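Local coordinates for protein tyrosine recombinase XerH (Helicobacter pylori, PDB 5JK0) that cuts and rejoins DNA at specific sites as a tyrosine recombinase, takes part in chromosome segregation and may help to decatenate chromosomes, at residues D[4-8]-D[19-23]; D[172-176]-D[311-315]. One frame throughout, in Å; residues are numbered along the deposited sequence.

Contact 1. Residues D[4-8]-D[19-23]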
loop_
_atom_site.group_PDB
_atom_site.type_symbol
_atom_site.label_atom_id
_atom_site.label_comp_id
_atom_site.label_asym_id
_atom_site.label_seq_id
_atom_site.Cartn_x
_atom_site.Cartn_y
_atom_site.Cartn_z
ATOM N N HIS D 4 -0.874 -39.529 5.814
ATOM C CA HIS D 4 -2.119 -40.263 5.995
ATOM C C HIS D 4 -3.099 -39.914 4.883
ATOM O O HIS D 4 -2.976 -38.864 4.261
ATOM C CB HIS D 4 -2.739 -39.947 7.359
ATOM C CG HIS D 4 -1.788 -40.090 8.506
ATOM N ND1 HIS D 4 -1.605 -41.280 9.178
ATOM C CD2 HIS D 4 -0.970 -39.191 9.102
ATOM C CE1 HIS D 4 -0.713 -41.108 10.137
ATOM N NE2 HIS D 4 -0.313 -39.850 10.113
ATOM N N PRO D 5 -4.071 -40.799 4.616
ATOM C CA PRO D 5 -5.141 -40.435 3.683
ATOM C C PRO D 5 -5.936 -39.242 4.207
ATOM O O PRO D 5 -5.983 -39.031 5.419
ATOM C CB PRO D 5 -6.007 -41.698 3.626
ATOM C CG PRO D 5 -5.089 -42.804 4.020
ATOM C CD PRO D 5 -4.158 -42.209 5.033
ATOM N N LEU D 6 -6.539 -38.470 3.309
ATOM C CA LEU D 6 -7.302 -37.293 3.708
ATOM C C LEU D 6 -8.483 -37.670 4.596
ATOM O O LEU D 6 -8.684 -37.088 5.663
ATOM C CB LEU D 6 -7.801 -36.530 2.481
ATOM C CG LEU D 6 -8.584 -35.249 2.786
ATOM C CD1 LEU D 6 -7.669 -34.195 3.389
ATOM C CD2 LEU D 6 -9.275 -34.716 1.541
ATOM N N GLU D 7 -9.259 -38.651 4.148
ATOM C CA GLU D 7 -10.461 -39.065 4.859
ATOM C C GLU D 7 -10.389 -40.535 5.256
ATOM O O GLU D 7 -10.542 -41.420 4.416
ATOM C CB GLU D 7 -11.697 -38.806 3.997
ATOM C CG GLU D 7 -11.845 -37.355 3.563
ATOM C CD GLU D 7 -12.984 -37.150 2.582
ATOM O OE1 GLU D 7 -14.016 -36.569 2.982
ATOM O OE2 GLU D 7 -12.844 -37.567 1.412
ATOM N N GLU D 8 -10.153 -40.786 6.540
ATOM C CA GLU D 8 -10.033 -42.149 7.047
ATOM C C GLU D 8 -11.271 -42.579 7.827
ATOM O O GLU D 8 -11.483 -43.769 8.063
ATOM C CB GLU D 8 -8.792 -42.281 7.934
ATOM C CG GLU D 8 -7.475 -42.178 7.184
ATOM C CD GLU D 8 -6.272 -42.297 8.101
ATOM O OE1 GLU D 8 -5.496 -43.262 7.943
ATOM O OE2 GLU D 8 -6.102 -41.424 8.979
ATOM N N TRP D 19 -6.742 -34.215 11.878
ATOM C CA TRP D 19 -5.717 -33.405 11.226
ATOM C C TRP D 19 -5.258 -32.236 12.093
ATOM O O TRP D 19 -4.088 -31.858 12.061
ATOM C CB TRP D 19 -6.224 -32.882 9.880
ATOM C CG TRP D 19 -6.203 -33.914 8.797
ATOM C CD1 TRP D 19 -7.281 -34.511 8.208
ATOM C CD2 TRP D 19 -5.042 -34.481 8.181
ATOM N NE1 TRP D 19 -6.860 -35.410 7.256
ATOM C CE2 TRP D 19 -5.491 -35.410 7.222
ATOM C CE3 TRP D 19 -3.666 -34.290 8.343
ATOM C CZ2 TRP D 19 -4.613 -36.148 6.431
ATOM C CZ3 TRP D 19 -2.796 -35.024 7.556
ATOM C CH2 TRP D 19 -3.274 -35.940 6.612
ATOM N N ILE D 20 -6.180 -31.666 12.863
ATOM C CA ILE D 20 -5.846 -30.564 13.762
ATOM C C ILE D 20 -4.870 -31.033 14.838
ATOM O O ILE D 20 -3.899 -30.343 15.153
ATOM C CB ILE D 20 -7.104 -29.970 14.429
ATOM C CG1 ILE D 20 -7.985 -29.281 13.385
ATOM C CG2 ILE D 20 -6.719 -28.975 15.515
ATOM C CD1 ILE D 20 -9.235 -28.654 13.963
ATOM N N GLY D 21 -5.129 -32.214 15.391
ATOM C CA GLY D 21 -4.260 -32.794 16.397
ATOM C C GLY D 21 -2.862 -33.059 15.869
ATOM O O GLY D 21 -1.874 -32.827 16.564
ATOM N N ARG D 22 -2.783 -33.544 14.634
ATOM C CA ARG D 22 -1.499 -33.800 13.990
ATOM C C ARG D 22 -0.733 -32.504 13.755
ATOM O O ARG D 22 0.480 -32.443 13.960
ATOM C CB ARG D 22 -1.701 -34.533 12.662
ATOM C CG ARG D 22 -2.181 -35.966 12.806
ATOM C CD ARG D 22 -2.691 -36.504 11.479
ATOM N NE ARG D 22 -3.122 -37.896 11.577
ATOM C CZ ARG D 22 -3.936 -38.486 10.707
ATOM N NH1 ARG D 22 -4.418 -37.800 9.678
ATOM N NH2 ARG D 22 -4.277 -39.757 10.870
ATOM N N PHE D 23 -1.448 -31.471 13.323
ATOM C CA PHE D 23 -0.838 -30.175 13.050
ATOM C C PHE D 23 -0.305 -29.522 14.321
ATOM O O PHE D 23 0.813 -29.011 14.342
ATOM C CB PHE D 23 -1.842 -29.244 12.367
ATOM C CG PHE D 23 -1.336 -27.842 12.178
ATOM C CD1 PHE D 23 -0.351 -27.568 11.244
ATOM C CD2 PHE D 23 -1.852 -26.797 12.926
ATOM C CE1 PHE D 23 0.114 -26.279 11.061
ATOM C CE2 PHE D 23 -1.390 -25.504 12.749
ATOM C CZ PHE D 23 -0.407 -25.245 11.815
HETATM O O HOH W 1 -6.867 -38.814 8.120
#
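The guanidinium of Arg-22 lies flat on the imidazole of His-4, their planes 6° apart and their centres 3.6 Å from each other. Overlap runs along the CG–CD2 side of the ring, with CZ of Arg-22 3.4 Å from CD2 of His-4. Because the N-H groups of a guanidinium lie in its plane, stacking through a face leaves them able to meet acceptors at the edge. Glu-8 uses one of them: its OE2 lies at the guanidinium edge, 3.1 Å from NH2 of Arg-22, in a nearly straight salt bridge, although the carboxylate is turned 51° from the guanidinium. The Arg-22 chain is extended from CG to NE, which gives it the length to carry its charge from the helix to the N-terminal loop. A water ties the polar groups together, donating to Pro-5 O and Glu-8 OE2 and accepting from NH1 of Arg-22.

Beside this charged layer, Trp-19 meets the loop with its edge. Its NE1 donates to Leu-6 O at 2.9 Å in a bond of 176°, in the indole plane and on a carbonyl lone pair, so the buried indole N-H is satisfied while the ring remains available for packing. Farther along the same edge, CZ2 of Trp-19 lies 3.3 Å from Pro-5 O. NH1 of Arg-22, at the edge of the guanidinium, lies over the centre of one indole face, so that histidine covers a face of the guanidinium and tryptophan meets its edge.

The contact folds the N-terminal loop back along helix 12-30, which it precedes. Both Leu-6 and Trp-19 pack on Ile-140 of helix 123-143, Arg-22 touches Tyr-139 of that helix, and backbone hydrogen bonds join His-4 to Gln-143 and Gln-145 near its end.

Contact 2. Residues D[172-176]-D[311-315]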
loop_
_atom_site.group_PDB
_atom_site.type_symbol
_atom_site.label_atom_id
_atom_site.label_comp_id
_atom_site.label_asym_id
_atom_site.label_seq_id
_atom_site.Cartn_x
_atom_site.Cartn_y
_atom_site.Cartn_z
ATOM N N LEU D 172 4.764 7.304 16.822
ATOM C CA LEU D 172 5.628 6.873 17.914
ATOM C C LEU D 172 4.827 6.110 18.970
ATOM O O LEU D 172 3.780 6.578 19.415
ATOM C CB LEU D 172 6.329 8.080 18.543
ATOM C CG LEU D 172 7.648 7.828 19.276
ATOM C CD1 LEU D 172 8.667 7.212 18.333
ATOM C CD2 LEU D 172 8.184 9.120 19.868
ATOM N N PRO D 173 5.319 4.924 19.367
ATOM C CA PRO D 173 4.649 4.064 20.351
ATOM C C PRO D 173 4.464 4.740 21.708
ATOM O O PRO D 173 5.142 5.725 22.001
ATOM C CB PRO D 173 5.597 2.865 20.469
ATOM C CG PRO D 173 6.355 2.851 19.188
ATOM C CD PRO D 173 6.533 4.293 18.822
ATOM N N THR D 174 3.551 4.207 22.517
ATOM C CA THR D 174 3.276 4.745 23.847
ATOM C C THR D 174 4.537 4.742 24.707
ATOM O O THR D 174 5.254 3.742 24.765
ATOM C CB THR D 174 2.170 3.943 24.563
ATOM O OG1 THR D 174 0.988 3.924 23.753
ATOM C CG2 THR D 174 1.843 4.565 25.914
ATOM N N HIS D 175 4.801 5.864 25.370
ATOM C CA HIS D 175 6.030 6.023 26.138
ATOM C C HIS D 175 5.949 7.164 27.145
ATOM O O HIS D 175 4.983 7.929 27.163
ATOM C CB HIS D 175 7.209 6.267 25.196
ATOM C CG HIS D 175 7.104 7.548 24.429
ATOM N ND1 HIS D 175 6.367 7.663 23.270
ATOM C CD2 HIS D 175 7.632 8.773 24.661
ATOM C CE1 HIS D 175 6.451 8.902 22.818
ATOM N NE2 HIS D 175 7.213 9.595 23.645
ATOM N N LEU D 176 6.979 7.269 27.977
ATOM C CA LEU D 176 7.117 8.378 28.913
ATOM C C LEU D 176 8.313 9.234 28.515
ATOM O O LEU D 176 9.377 8.703 28.198
ATOM C CB LEU D 176 7.291 7.865 30.344
ATOM C CG LEU D 176 6.249 6.888 30.889
ATOM C CD1 LEU D 176 6.678 6.359 32.251
ATOM C CD2 LEU D 176 4.887 7.551 30.979
ATOM N N MET D 311 6.218 -0.786 27.753
ATOM C CA MET D 311 6.046 0.647 27.540
ATOM C C MET D 311 7.262 1.401 28.071
ATOM O O MET D 311 7.669 2.419 27.512
ATOM C CB MET D 311 4.763 1.143 28.215
ATOM C CG MET D 311 4.382 2.582 27.884
ATOM S SD MET D 311 5.119 3.808 28.983
ATOM C CE MET D 311 4.373 3.359 30.548
ATOM N N LEU D 312 7.838 0.887 29.154
ATOM C CA LEU D 312 9.064 1.445 29.709
ATOM C C LEU D 312 10.234 1.181 28.769
ATOM O O LEU D 312 11.189 1.954 28.718
ATOM C CB LEU D 312 9.351 0.854 31.090
ATOM C CG LEU D 312 8.263 1.036 32.151
ATOM C CD1 LEU D 312 8.689 0.405 33.467
ATOM C CD2 LEU D 312 7.942 2.510 32.337
ATOM N N ARG D 313 10.149 0.080 28.030
ATOM C CA ARG D 313 11.172 -0.278 27.055
ATOM C C ARG D 313 11.152 0.699 25.882
ATOM O O ARG D 313 12.203 1.098 25.379
ATOM C CB ARG D 313 10.968 -1.717 26.573
ATOM C CG ARG D 313 11.857 -2.148 25.413
ATOM C CD ARG D 313 11.798 -3.662 25.227
ATOM N NE ARG D 313 12.334 -4.099 23.940
ATOM C CZ ARG D 313 13.588 -4.495 23.740
ATOM N NH1 ARG D 313 14.453 -4.512 24.746
ATOM N NH2 ARG D 313 13.978 -4.877 22.531
ATOM N N HIS D 314 9.952 1.086 25.458
ATOM C CA HIS D 314 9.796 2.097 24.418
ATOM C C HIS D 314 10.326 3.444 24.897
ATOM O O HIS D 314 10.926 4.196 24.129
ATOM C CB HIS D 314 8.327 2.235 24.003
ATOM C CG HIS D 314 7.783 1.042 23.278
ATOM N ND1 HIS D 314 8.341 0.561 22.113
ATOM C CD2 HIS D 314 6.723 0.244 23.545
ATOM C CE1 HIS D 314 7.651 -0.487 21.698
ATOM N NE2 HIS D 314 6.664 -0.700 22.549
ATOM N N SER D 315 10.099 3.739 26.173
ATOM C CA SER D 315 10.528 5.003 26.758
ATOM C C SER D 315 12.048 5.115 26.784
ATOM O O SER D 315 12.601 6.199 26.604
ATOM C CB SER D 315 9.965 5.156 28.172
ATOM O OG SER D 315 8.549 5.085 28.167
#
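Loop 172-176 runs in an extended path over one side of helix 309-324, coming nearest at His-175 and Ser-315, whose CA atoms are 4.7 Å apart. Leu-176 N donates to Ser-315 OG at 2.7 Å, and this hydroxyl in turn donates to Met-311 O, one helical turn back. Met-311 O also takes the helical bond from Ser-315 N, the two donors arriving from opposite faces of its plane. Serine suits the site because its short side chain can satisfy its own helix and a loop amide together.

The loop has an internal brace as well: ND1 of His-175 reaches back to Pro-173 O at 2.6 Å. The chi1 of His-175, 64°, sets its CG between the backbone N and the carbonyl carbon, turning the ring away from the helix.

This helix belongs to the tyrosine recombinase catalytic domain and carries His-310 and Arg-313, both predicted active-site residues; Arg-313 packs on a DNA phosphate. Between loop and helix, CB of Pro-173 sits over the centre of the His-314 ring in a CH-pi contact, 3.9 Å from the centroid. That leaves the ring edge for ND1 to hydrogen-bond the OH of Tyr-345, the predicted nucleophile. Met-311, bent at chi2 and chi3, brings its flexible thioether against the loop, SD lying 3.8 Å from CG of Leu-176, while CD1 of Leu-176 meets CD2 of Leu-312.

Overall arrangement
The two contacts come in series along the chain: contact 1 closes within helix 12-30 before contact 2 opens in the loop ahead of helix 178-190. Their centres are 45 Å apart, on opposite sides of the chain's centre, and their nearest atoms about 27 Å apart, so neither touches the other. Contact 1 belongs to the helical N-terminal part and draws the start of the chain against helices 12-30 and 123-143. Contact 2 lies in the catalytic domain, where it joins the entering chain to helix 309-324 over 135 residues of sequence. The pair thus reflects the two-part build of the recombinase, with contact 2 holding one predicted active-site residue and lying beside others.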